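Local coordinates for protein Lys-gingipain catalytic subunit (Porphyromonas gingivalis, PDB 6I9A) that cleaves proteins after lysine as a secreted cysteine endopeptidase of Porphyromonas gingivalis, degrading haemoglobin, albumin, collagen and immunoglobulins and possibly acting as a virulence factor, at residues I250-D255 against Y274-S279; F261-T266 against H358-G363; G294-F299 against I342-H347; W285-Y290 against L334-A339. One frame throughout, in Å; residues are numbered along the deposited sequence.

Contact 1: residues I250-D255 against Y274-S279. With CA (calcium ion), chain H.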
# COMPACT_ATOMS: atom_id res chain seq x y z
N ILE A 250 -5.65 17.39 1.45
CA ILE A 250 -4.79 17.79 0.33
C ILE A 250 -3.29 17.42 0.42
O ILE A 250 -2.58 17.79 -0.53
CB ILE A 250 -4.96 19.30 -0.00
CG1 ILE A 250 -4.52 20.23 1.15
CG2 ILE A 250 -6.43 19.56 -0.41
CD1 ILE A 250 -4.69 21.75 0.81
N THR A 251 -2.84 16.62 1.40
CA THR A 251 -1.42 16.26 1.43
C THR A 251 -0.99 15.36 0.28
O THR A 251 0.23 15.25 0.07
CB THR A 251 -1.09 15.56 2.73
OG1 THR A 251 -1.79 14.31 2.83
CG2 THR A 251 -1.30 16.42 3.97
N ALA A 252 -1.94 14.74 -0.44
CA ALA A 252 -1.61 13.89 -1.59
C ALA A 252 -2.05 14.58 -2.86
O ALA A 252 -2.30 13.91 -3.86
CB ALA A 252 -2.24 12.51 -1.43
N GLN A 253 -2.09 15.92 -2.89
CA GLN A 253 -2.48 16.66 -4.13
C GLN A 253 -1.23 16.73 -5.02
O GLN A 253 -0.49 17.71 -5.06
CB GLN A 253 -3.00 18.04 -3.76
CG GLN A 253 -3.80 18.63 -4.94
CD GLN A 253 -4.42 19.94 -4.56
OE1 GLN A 253 -4.00 21.03 -5.03
NE2 GLN A 253 -5.44 19.87 -3.74
N PHE A 254 -1.04 15.65 -5.79
CA PHE A 254 0.24 15.41 -6.43
C PHE A 254 0.44 16.12 -7.75
O PHE A 254 1.50 15.95 -8.37
CB PHE A 254 0.50 13.88 -6.56
CG PHE A 254 -0.58 13.15 -7.33
CD1 PHE A 254 -1.61 12.50 -6.66
CD2 PHE A 254 -0.53 13.08 -8.70
CE1 PHE A 254 -2.62 11.84 -7.37
CE2 PHE A 254 -1.55 12.45 -9.43
CZ PHE A 254 -2.58 11.80 -8.77
N ASP A 255 -0.50 17.01 -8.18
CA ASP A 255 -0.24 17.94 -9.27
C ASP A 255 -0.05 19.38 -8.75
O ASP A 255 -0.07 20.32 -9.56
CB ASP A 255 -1.38 17.89 -10.29
CG ASP A 255 -2.63 18.59 -9.83
OD1 ASP A 255 -2.81 18.74 -8.59
OD2 ASP A 255 -3.43 19.02 -10.71
N TYR A 274 8.05 4.38 3.02
CA TYR A 274 8.03 3.59 1.78
C TYR A 274 6.69 3.71 1.05
O TYR A 274 6.62 3.41 -0.15
CB TYR A 274 8.34 2.11 2.07
CG TYR A 274 7.34 1.42 2.96
CD1 TYR A 274 6.11 0.99 2.45
CD2 TYR A 274 7.58 1.23 4.32
CE1 TYR A 274 5.19 0.33 3.26
CE2 TYR A 274 6.65 0.58 5.14
CZ TYR A 274 5.44 0.18 4.61
OH TYR A 274 4.50 -0.47 5.36
N ALA A 275 5.65 4.22 1.72
CA ALA A 275 4.34 4.44 1.09
C ALA A 275 3.61 5.45 1.96
O ALA A 275 3.83 5.57 3.17
CB ALA A 275 3.54 3.16 1.00
N TYR A 276 2.69 6.16 1.30
CA TYR A 276 1.82 7.18 1.93
C TYR A 276 0.44 7.04 1.41
O TYR A 276 0.23 6.88 0.21
CB TYR A 276 2.35 8.58 1.60
CG TYR A 276 1.59 9.67 2.32
CD1 TYR A 276 1.75 9.87 3.69
CD2 TYR A 276 0.68 10.48 1.64
CE1 TYR A 276 1.06 10.88 4.36
CE2 TYR A 276 -0.02 11.50 2.31
CZ TYR A 276 0.18 11.68 3.68
OH TYR A 276 -0.49 12.64 4.38
N ILE A 277 -0.53 7.09 2.33
CA ILE A 277 -1.95 7.18 1.94
C ILE A 277 -2.47 8.54 2.37
O ILE A 277 -2.30 8.92 3.55
CB ILE A 277 -2.80 6.07 2.62
CG1 ILE A 277 -2.37 4.69 2.09
CG2 ILE A 277 -4.29 6.32 2.33
CD1 ILE A 277 -2.86 3.53 2.97
N GLY A 278 -3.05 9.29 1.46
CA GLY A 278 -3.63 10.56 1.81
C GLY A 278 -4.59 11.01 0.73
O GLY A 278 -4.83 10.29 -0.27
N SER A 279 -5.12 12.20 0.90
CA SER A 279 -6.17 12.74 0.03
C SER A 279 -5.65 13.84 -0.86
O SER A 279 -4.90 14.72 -0.43
CB SER A 279 -7.28 13.31 0.91
OG SER A 279 -8.36 13.78 0.11
CA CA H . 3.84 16.25 -8.25
O HOH W 1 -4.29 13.60 3.23
O HOH W 2 3.37 17.51 -10.28
O HOH W 3 2.96 18.19 -7.04
O HOH W 4 5.71 17.66 -7.90
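T251 OG1 is gripped from two directions: the Y276 hydroxyl donates to it (OH to T251 OG1, 2.6 Å), and T251 OG1 itself donates to a water at 2.6 Å. That water also accepts from S279 N at 2.8 Å, so the threonine hydroxyl is tied to the strand both directly and through solvent. OG1 stands between the backbone N and the carbonyl carbon of T251 (chi1 65°), which delivers it to the rim of the Y276 ring, in the ring plane, while the two side chains cross at about a right angle. The tyrosine CG is anti to its own N (chi1 -175°), carrying the ring out from the strand to the loop; its OH is also hydrogen-bonded to W222. At the same ring edge, near its plane, A252 CB packs against the backbone of G278, 3.5 Å from G278 C. A252 N then donates to S279 O over 3.0 Å (N-H...O 156°), arriving from well above the carbonyl plane. A type I turn from I250 to Q253, closed by Q253 N to I250 O, puts that N-H in place. The turn directly follows the nucleophile C249, and I250 belongs to the inhibitor pocket; a few residues on, F254 O binds a calcium ion at 2.4 Å, a site completed by D85, E263 and waters. In the mixed sheet of the C25 catalytic domain, strand 273-279 lies between parallel strand 242-247 and antiparallel strand 357-361, with helix 325-342 packed against I277 and helix 261-267 following the loop.

Contact 2: residues F261-T266 against H358-G363. With CA (calcium ion), chain H.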
# COMPACT_ATOMS: atom_id res chain seq x y z
N PHE A 261 3.20 16.83 0.16
CA PHE A 261 3.69 16.13 1.32
C PHE A 261 3.87 14.63 1.04
O PHE A 261 4.89 14.04 1.41
CB PHE A 261 2.68 16.37 2.47
CG PHE A 261 3.06 15.73 3.77
CD1 PHE A 261 2.69 14.41 4.06
CD2 PHE A 261 3.72 16.47 4.75
CE1 PHE A 261 2.99 13.84 5.28
CE2 PHE A 261 4.02 15.89 5.98
CZ PHE A 261 3.62 14.59 6.26
N GLY A 262 2.86 14.00 0.40
CA GLY A 262 2.97 12.55 0.15
C GLY A 262 4.10 12.20 -0.83
O GLY A 262 4.69 11.12 -0.73
N GLU A 263 4.38 13.11 -1.79
CA GLU A 263 5.49 12.89 -2.70
C GLU A 263 6.80 13.05 -1.94
O GLU A 263 7.73 12.27 -2.10
CB GLU A 263 5.40 13.88 -3.88
CG GLU A 263 4.33 13.47 -4.87
CD GLU A 263 4.12 14.49 -5.98
OE1 GLU A 263 3.94 15.69 -5.69
OE2 GLU A 263 4.04 14.05 -7.15
N VAL A 264 6.92 14.13 -1.13
CA VAL A 264 8.20 14.32 -0.42
C VAL A 264 8.47 13.18 0.54
O VAL A 264 9.62 12.70 0.61
CB VAL A 264 8.19 15.69 0.30
CG1 VAL A 264 9.44 15.87 1.17
CG2 VAL A 264 8.13 16.82 -0.73
N ILE A 265 7.47 12.73 1.29
CA ILE A 265 7.74 11.74 2.34
C ILE A 265 8.20 10.41 1.73
O ILE A 265 8.91 9.66 2.41
CB ILE A 265 6.52 11.59 3.28
CG1 ILE A 265 6.96 11.12 4.66
CG2 ILE A 265 5.41 10.68 2.66
CD1 ILE A 265 5.79 11.23 5.70
N THR A 266 7.80 10.12 0.47
CA THR A 266 8.25 8.91 -0.19
C THR A 266 9.54 9.15 -0.97
O THR A 266 10.37 8.25 -1.02
CB THR A 266 7.15 8.33 -1.05
OG1 THR A 266 6.60 9.33 -1.95
CG2 THR A 266 6.06 7.73 -0.22
N HIS A 358 -5.41 8.40 -2.29
CA HIS A 358 -4.39 7.79 -3.14
C HIS A 358 -3.32 7.15 -2.31
O HIS A 358 -3.04 7.58 -1.19
CB HIS A 358 -3.72 8.90 -3.99
CG HIS A 358 -4.62 9.44 -5.08
ND1 HIS A 358 -5.63 10.32 -4.81
CD2 HIS A 358 -4.65 9.13 -6.40
CE1 HIS A 358 -6.25 10.54 -5.98
NE2 HIS A 358 -5.70 9.84 -6.96
N VAL A 359 -2.64 6.17 -2.96
CA VAL A 359 -1.38 5.67 -2.48
C VAL A 359 -0.26 6.31 -3.33
O VAL A 359 -0.27 6.19 -4.57
CB VAL A 359 -1.27 4.14 -2.57
CG1 VAL A 359 0.14 3.69 -2.09
CG2 VAL A 359 -2.35 3.43 -1.73
N LEU A 360 0.71 6.92 -2.64
CA LEU A 360 1.99 7.37 -3.22
C LEU A 360 3.07 6.45 -2.63
O LEU A 360 3.01 6.05 -1.46
CB LEU A 360 2.26 8.84 -2.90
CG LEU A 360 1.30 9.78 -3.64
CD1 LEU A 360 1.21 11.15 -2.95
CD2 LEU A 360 1.76 9.96 -5.09
N GLY A 361 4.04 6.07 -3.47
CA GLY A 361 4.94 5.00 -3.08
C GLY A 361 4.30 3.64 -3.37
O GLY A 361 3.43 3.54 -4.24
N ASP A 362 4.77 2.57 -2.73
CA ASP A 362 4.44 1.23 -3.20
C ASP A 362 3.28 0.62 -2.43
O ASP A 362 3.40 0.13 -1.30
CB ASP A 362 5.70 0.35 -3.09
CG ASP A 362 5.52 -1.04 -3.69
OD1 ASP A 362 4.37 -1.39 -4.05
OD2 ASP A 362 6.54 -1.76 -3.83
N GLY A 363 2.12 0.62 -3.08
CA GLY A 363 0.90 0.08 -2.52
C GLY A 363 0.82 -1.43 -2.44
O GLY A 363 -0.05 -2.00 -1.77
CA CA H . 3.84 16.25 -8.25
O HOH W 2 3.37 17.51 -10.28
O HOH W 3 2.96 18.19 -7.04
O HOH W 4 5.71 17.66 -7.90
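L360 points its side chain at the helix and T266 points back at the strand, each resting on the backbone of the other segment beside a glycine. With CG beside the backbone N (chi1 -69°), L360 sends CD1 onto the G262 backbone, 3.7 Å from G262 C, where the glycine lets the methyl settle on the main chain. The same methyl lies 4.3 Å from E263 CG, meeting only the near end of that side chain. One turn on, T266 CG2 rests over the strand backbone, 3.7 Å from L360 O and 4.1 Å from G361 CA. Its OG1 turns back into its own helix, near G262 O and E263 O. This is alpha-on-beta packing in the C25 catalytic domain: helix 261-267 lies along strand 357-361, the last of the six-stranded sheet, whose V359 is also backbone-bonded to R120 of strand 117-121; the short axes are 7.8 Å apart and 31° from parallel. E263 starts out away from the strand, its chain extended beyond CG. Both its carboxylate oxygens grip the calcium ion, OE1 at 2.6 Å and OE2 at 2.5 Å; OE1 also accepts from C260 N and OE2 from S122 OG, which would fix the carboxylate rotation.

Contact 3: residues G294-F299 against I342-H347. With H8E (benzyl-N-[(2S)-1-[[(3S)-7-amino-1-(benzylamino)-1,2-dioxoheptan-3-yl]amino]-5-(2-methyl-2-phenylhydrazinyl)-1,5-dioxopentan-2-yl]carbamate), chain I.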
# COMPACT_ATOMS: atom_id res chain seq x y z
N GLY A 294 -14.80 2.46 11.02
CA GLY A 294 -15.95 1.73 10.50
C GLY A 294 -17.17 2.63 10.53
O GLY A 294 -17.22 3.66 11.22
N ALA A 295 -18.16 2.25 9.71
CA ALA A 295 -19.45 2.94 9.76
C ALA A 295 -20.16 2.68 11.10
O ALA A 295 -19.80 1.77 11.86
CB ALA A 295 -20.33 2.50 8.60
N ASN A 296 -21.22 3.47 11.34
CA ASN A 296 -22.00 3.43 12.62
C ASN A 296 -21.19 4.03 13.78
O ASN A 296 -21.64 3.96 14.91
CB ASN A 296 -22.58 2.06 13.00
CG ASN A 296 -23.95 1.85 12.42
OD1 ASN A 296 -24.72 2.83 12.24
ND2 ASN A 296 -24.26 0.60 12.07
N ALA A 297 -20.08 4.69 13.51
CA ALA A 297 -19.38 5.49 14.51
C ALA A 297 -20.20 6.77 14.74
O ALA A 297 -20.79 7.30 13.82
CB ALA A 297 -17.99 5.84 13.95
N VAL A 298 -20.25 7.21 15.99
CA VAL A 298 -21.02 8.38 16.40
C VAL A 298 -20.09 9.45 16.95
O VAL A 298 -19.16 9.15 17.72
CB VAL A 298 -22.08 7.93 17.44
CG1 VAL A 298 -22.78 9.12 18.07
CG2 VAL A 298 -23.08 6.98 16.79
N PHE A 299 -20.30 10.69 16.54
CA PHE A 299 -19.46 11.79 17.02
C PHE A 299 -19.58 11.95 18.53
O PHE A 299 -20.70 11.94 19.08
CB PHE A 299 -19.82 13.12 16.36
CG PHE A 299 -19.83 13.11 14.84
CD1 PHE A 299 -18.98 12.30 14.12
CD2 PHE A 299 -20.72 13.92 14.14
CE1 PHE A 299 -19.01 12.29 12.73
CE2 PHE A 299 -20.72 13.93 12.75
CZ PHE A 299 -19.87 13.12 12.05
N ILE A 342 -26.06 2.91 4.77
CA ILE A 342 -26.87 2.55 5.94
C ILE A 342 -27.53 3.81 6.54
O ILE A 342 -28.26 3.66 7.52
CB ILE A 342 -26.09 1.72 7.00
CG1 ILE A 342 -25.02 2.57 7.69
CG2 ILE A 342 -25.54 0.45 6.35
CD1 ILE A 342 -24.26 1.78 8.82
N GLY A 343 -27.28 4.97 5.96
CA GLY A 343 -27.98 6.19 6.40
C GLY A 343 -27.29 6.96 7.50
O GLY A 343 -27.92 7.81 8.13
N ASN A 344 -26.00 6.68 7.77
CA ASN A 344 -25.28 7.51 8.72
C ASN A 344 -25.10 8.94 8.20
O ASN A 344 -25.25 9.18 7.00
CB ASN A 344 -23.85 6.95 8.91
CG ASN A 344 -23.73 5.63 9.59
OD1 ASN A 344 -22.64 5.04 9.52
ND2 ASN A 344 -24.77 5.13 10.28
N ILE A 345 -24.74 9.88 9.06
CA ILE A 345 -24.43 11.26 8.63
C ILE A 345 -23.25 11.19 7.68
O ILE A 345 -22.21 10.59 8.00
CB ILE A 345 -24.07 12.09 9.89
CG1 ILE A 345 -25.33 12.30 10.75
CG2 ILE A 345 -23.46 13.44 9.51
CD1 ILE A 345 -24.96 12.91 12.15
N THR A 346 -23.35 11.82 6.55
CA THR A 346 -22.24 11.91 5.61
C THR A 346 -22.02 13.39 5.26
O THR A 346 -22.95 14.20 5.28
CB THR A 346 -22.43 11.03 4.39
OG1 THR A 346 -23.59 11.43 3.69
CG2 THR A 346 -22.48 9.53 4.70
N HIS A 347 -20.77 13.72 4.97
CA HIS A 347 -20.36 15.09 4.66
C HIS A 347 -20.05 15.34 3.20
O HIS A 347 -20.03 16.50 2.75
CB HIS A 347 -19.13 15.46 5.50
CG HIS A 347 -19.44 15.51 6.97
ND1 HIS A 347 -18.43 15.44 7.93
CD2 HIS A 347 -20.64 15.70 7.60
CE1 HIS A 347 -19.04 15.58 9.10
NE2 HIS A 347 -20.37 15.74 8.96
CAQ H8E I . -4.79 24.00 5.98
CAK H8E I . -3.67 24.53 6.66
CAH H8E I . -3.75 24.80 8.03
CAL H8E I . -4.93 24.57 8.74
CAR H8E I . -6.01 24.07 8.04
CBO H8E I . -5.97 23.74 6.70
CBA H8E I . -7.14 23.27 6.08
NBE H8E I . -7.31 21.81 6.18
CBL H8E I . -8.53 21.21 6.27
OAE H8E I . -9.57 21.88 6.37
CBN H8E I . -8.54 19.69 6.23
OAG H8E I . -7.41 19.17 6.52
CBS H8E I . -9.77 19.10 6.98
CBB H8E I . -9.58 17.63 7.40
CAY H8E I . -10.74 17.09 8.24
CAX H8E I . -10.72 15.58 8.46
CAW H8E I . -9.62 15.15 9.43
NAB H8E I . -9.69 13.67 9.62
NBG H8E I . -11.03 19.24 6.23
C H8E I . -12.11 19.90 6.64
O H8E I . -12.22 20.53 7.68
CA H8E I . -13.20 19.96 5.57
N H8E I . -14.53 20.18 6.14
CBK H8E I . -15.16 19.25 6.89
OAD H8E I . -14.57 18.22 7.23
OBI H8E I . -16.37 19.54 7.21
CBD H8E I . -17.11 18.63 8.11
CBP H8E I . -18.36 19.24 8.56
CAS H8E I . -19.58 18.93 7.96
CAM H8E I . -20.82 19.50 8.39
CAI H8E I . -20.73 20.45 9.43
CAN H8E I . -19.51 20.79 9.97
CAT H8E I . -18.32 20.21 9.56
CB H8E I . -12.88 21.09 4.58
CG H8E I . -12.80 22.48 5.26
CD H8E I . -12.13 23.48 4.35
OE1 H8E I . -12.77 24.06 3.48
NE2 H8E I . -10.81 23.58 4.58
NBT H8E I . -9.96 24.33 3.75
CAA H8E I . -8.92 23.49 3.09
CBQ H8E I . -9.68 25.65 4.22
CAU H8E I . -8.50 26.33 3.88
CAO H8E I . -8.29 27.64 4.30
CAJ H8E I . -9.25 28.28 5.08
CAP H8E I . -10.41 27.62 5.46
CAV H8E I . -10.63 26.31 5.01
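Two irregular segments, their end-to-end directions 51° apart, come nearest at N296 and N344, whose CA atoms are 6.5 Å apart. Each follows a helix in the C25 catalytic domain: G294 leaves helix 285-293 with positive phi, and G343 ends helix 325-342 in a Schellman motif, so the contact ties two helix exits together at the surface. The asparagines form a double link. N296 N donates to N344 OD1 over 2.8 Å (N-H...O 157°), tilted from the carbonyl plane, and N344 ND2 returns a similarly straight bond to N296 OD1 at 3.0 Å. In the second bond the acceptor lies near the N344 amide plane, but the donor stands above the N296 carbonyl plane, and the two amides are turned 55° against each other. I342 CD1 comes up across the N296 amide, 3.5 Å from N296 ND2, and also meets A295 CB. Farther along, F299 and H347 approach from opposite directions and touch rim to rim, F299 CZ 3.9 Å from H347 CE1, while I345 CG2 lies 4.3 Å from F299 CE2. F299 also packs edge-to-face with W163. H347 carries the contact into the inhibitor pocket, and E287 OE1 accepts from its backbone N. A benzyl ring carbon of the bound inhibitor, CAS, lies over the centre of the H347 imidazole, 3.4 Å from CD2.

Contact 4: residues W285-Y290 against L334-A339. With H8E (benzyl-N-[(2S)-1-[[(3S)-7-amino-1-(benzylamino)-1,2-dioxoheptan-3-yl]amino]-5-(2-methyl-2-phenylhydrazinyl)-1,5-dioxopentan-2-yl]carbamate), chain I.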
# COMPACT_ATOMS: atom_id res chain seq x y z
N TRP A 285 -14.33 15.40 8.11
CA TRP A 285 -14.30 14.77 9.43
C TRP A 285 -15.17 13.54 9.51
O TRP A 285 -14.77 12.55 10.14
CB TRP A 285 -14.71 15.81 10.49
CG TRP A 285 -13.62 16.78 10.83
CD1 TRP A 285 -13.48 18.06 10.38
CD2 TRP A 285 -12.46 16.53 11.67
NE1 TRP A 285 -12.34 18.64 10.90
CE2 TRP A 285 -11.70 17.72 11.68
CE3 TRP A 285 -12.01 15.42 12.41
CZ2 TRP A 285 -10.53 17.85 12.41
CZ3 TRP A 285 -10.85 15.55 13.15
CH2 TRP A 285 -10.11 16.75 13.13
N GLY A 286 -16.40 13.59 8.99
CA GLY A 286 -17.28 12.43 9.13
C GLY A 286 -16.81 11.20 8.38
O GLY A 286 -16.56 10.15 8.95
N GLU A 287 -16.59 11.36 7.05
CA GLU A 287 -16.12 10.22 6.26
C GLU A 287 -14.76 9.73 6.76
O GLU A 287 -14.57 8.53 6.76
CB GLU A 287 -16.04 10.52 4.78
CG GLU A 287 -17.33 10.31 3.99
CD GLU A 287 -18.37 11.41 4.07
OE1 GLU A 287 -18.26 12.30 4.94
OE2 GLU A 287 -19.30 11.36 3.21
N ASP A 288 -13.84 10.63 7.19
CA ASP A 288 -12.56 10.11 7.68
C ASP A 288 -12.75 9.30 8.96
O ASP A 288 -11.98 8.37 9.24
CB ASP A 288 -11.55 11.23 7.94
CG ASP A 288 -10.72 11.69 6.76
OD1 ASP A 288 -10.91 11.14 5.63
OD2 ASP A 288 -9.85 12.53 6.98
N TYR A 289 -13.74 9.68 9.81
CA TYR A 289 -14.02 8.91 11.03
C TYR A 289 -14.38 7.46 10.64
O TYR A 289 -13.83 6.51 11.16
CB TYR A 289 -15.11 9.63 11.81
CG TYR A 289 -15.51 9.10 13.17
CD1 TYR A 289 -14.57 8.56 14.05
CD2 TYR A 289 -16.79 9.33 13.65
CE1 TYR A 289 -14.94 8.21 15.35
CE2 TYR A 289 -17.14 9.05 14.96
CZ TYR A 289 -16.21 8.49 15.81
OH TYR A 289 -16.54 8.18 17.13
N TYR A 290 -15.34 7.33 9.74
CA TYR A 290 -15.75 5.99 9.31
C TYR A 290 -14.61 5.26 8.63
O TYR A 290 -14.43 4.06 8.84
CB TYR A 290 -16.94 6.06 8.30
CG TYR A 290 -18.09 6.93 8.79
CD1 TYR A 290 -18.60 6.78 10.08
CD2 TYR A 290 -18.71 7.84 7.94
CE1 TYR A 290 -19.64 7.59 10.54
CE2 TYR A 290 -19.76 8.63 8.38
CZ TYR A 290 -20.23 8.49 9.67
OH TYR A 290 -21.27 9.29 10.10
N LEU A 334 -14.34 1.68 1.69
CA LEU A 334 -15.53 0.86 1.83
C LEU A 334 -16.35 1.31 3.02
O LEU A 334 -17.57 1.36 2.95
CB LEU A 334 -15.17 -0.61 2.03
CG LEU A 334 -14.60 -1.37 0.83
CD1 LEU A 334 -14.27 -2.79 1.29
CD2 LEU A 334 -15.63 -1.46 -0.31
N ALA A 335 -15.68 1.62 4.14
CA ALA A 335 -16.41 2.05 5.33
C ALA A 335 -17.13 3.38 5.07
O ALA A 335 -18.29 3.54 5.50
CB ALA A 335 -15.44 2.18 6.51
N ALA A 336 -16.47 4.34 4.40
CA ALA A 336 -17.14 5.59 4.11
C ALA A 336 -18.34 5.34 3.19
O ALA A 336 -19.36 6.05 3.27
CB ALA A 336 -16.15 6.54 3.45
N THR A 337 -18.22 4.34 2.27
CA THR A 337 -19.32 4.03 1.37
C THR A 337 -20.44 3.37 2.16
O THR A 337 -21.64 3.70 1.97
CB THR A 337 -18.80 3.08 0.26
OG1 THR A 337 -17.70 3.72 -0.42
CG2 THR A 337 -19.87 2.83 -0.78
N HIS A 338 -20.12 2.41 3.02
CA HIS A 338 -21.12 1.71 3.80
C HIS A 338 -21.90 2.68 4.67
O HIS A 338 -23.13 2.54 4.83
CB HIS A 338 -20.44 0.62 4.68
CG HIS A 338 -21.39 -0.27 5.37
ND1 HIS A 338 -22.25 -1.07 4.67
CD2 HIS A 338 -21.55 -0.49 6.69
CE1 HIS A 338 -22.91 -1.77 5.58
NE2 HIS A 338 -22.50 -1.45 6.82
N ALA A 339 -21.23 3.69 5.25
CA ALA A 339 -21.90 4.70 6.08
C ALA A 339 -23.04 5.36 5.31
O ALA A 339 -24.14 5.54 5.83
CB ALA A 339 -20.86 5.72 6.54
CAQ H8E I . -4.79 24.00 5.98
CAK H8E I . -3.67 24.53 6.66
CAH H8E I . -3.75 24.80 8.03
CAL H8E I . -4.93 24.57 8.74
CAR H8E I . -6.01 24.07 8.04
CBO H8E I . -5.97 23.74 6.70
CBA H8E I . -7.14 23.27 6.08
NBE H8E I . -7.31 21.81 6.18
CBL H8E I . -8.53 21.21 6.27
OAE H8E I . -9.57 21.88 6.37
CBN H8E I . -8.54 19.69 6.23
OAG H8E I . -7.41 19.17 6.52
CBS H8E I . -9.77 19.10 6.98
CBB H8E I . -9.58 17.63 7.40
CAY H8E I . -10.74 17.09 8.24
CAX H8E I . -10.72 15.58 8.46
CAW H8E I . -9.62 15.15 9.43
NAB H8E I . -9.69 13.67 9.62
NBG H8E I . -11.03 19.24 6.23
C H8E I . -12.11 19.90 6.64
O H8E I . -12.22 20.53 7.68
CA H8E I . -13.20 19.96 5.57
N H8E I . -14.53 20.18 6.14
CBK H8E I . -15.16 19.25 6.89
OAD H8E I . -14.57 18.22 7.23
OBI H8E I . -16.37 19.54 7.21
CBD H8E I . -17.11 18.63 8.11
CBP H8E I . -18.36 19.24 8.56
CAS H8E I . -19.58 18.93 7.96
CAM H8E I . -20.82 19.50 8.39
CAI H8E I . -20.73 20.45 9.43
CAN H8E I . -19.51 20.79 9.97
CAT H8E I . -18.32 20.21 9.56
CB H8E I . -12.88 21.09 4.58
CG H8E I . -12.80 22.48 5.26
CD H8E I . -12.13 23.48 4.35
OE1 H8E I . -12.77 24.06 3.48
NE2 H8E I . -10.81 23.58 4.58
NBT H8E I . -9.96 24.33 3.75
CAA H8E I . -8.92 23.49 3.09
CBQ H8E I . -9.68 25.65 4.22
CAU H8E I . -8.50 26.33 3.88
CAO H8E I . -8.29 27.64 4.30
CAJ H8E I . -9.25 28.28 5.08
CAP H8E I . -10.41 27.62 5.46
CAV H8E I . -10.63 26.31 5.01
O HOH W 5 -20.07 8.70 2.29
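Y290 lays one face of its ring over the A339 methyl, a CH-pi contact with A339 CB 3.8 Å from the ring centroid and 28° off its normal. The methyl sits toward the rim, closest to CD2 at 3.3 Å, and the opposite face of the ring receives G286 O from its own helix. Two helices of the C25 catalytic domain, 285-293 and 325-342, cross here at 117° with axes 8.2 Å apart. Small residues permit the approach: A335 CB abuts Y290 O at 3.2 Å, and A336 CB meets E287 CG at 4.0 Å. The E287 chain bends at chi2 (81°), turning its carboxylate toward the loop after helix 325-342; a water donates to both E287 OE2 and A336 O. OE2 also accepts from I348 N and G349 N, while the Y290 hydroxyl is hydrogen-bonded to I345 O, so both side chains hold that loop. The other side of helix 285-293 lines the inhibitor pocket, consistent with the preference for lysine at P1. There the W285 indole faces the inhibitor's lysine-like chain at CAY. The terminal amine of that chain, NAB, donates to D288 OD2 at 2.9 Å, and W285 N donates to the inhibitor carbonyl OAD at 3.0 Å.

All four contacts lie in the C25 catalytic domain and form two pairs. Contacts 1 and 2, with centres 5 Å apart, share one calcium ion and the neighbouring strands 273-279 and 357-361, where backbone bonds Y276 N to L360 O and G278 O to H358 N probably join them. Contacts 3 and 4, centres 6 Å apart, bring together helices 285-293 and 325-342 and their exits. Along the chain the segments of contacts 1 and 2 alternate, as do those of 3 and 4; contact 1 closes before 3 and 4 open, both nested within contact 2. The first pair thus joins sheet, calcium and the loop after the nucleophile; the second builds part of the inhibitor pocket, nearest atoms of contacts 1 and 4 being about 6 Å apart.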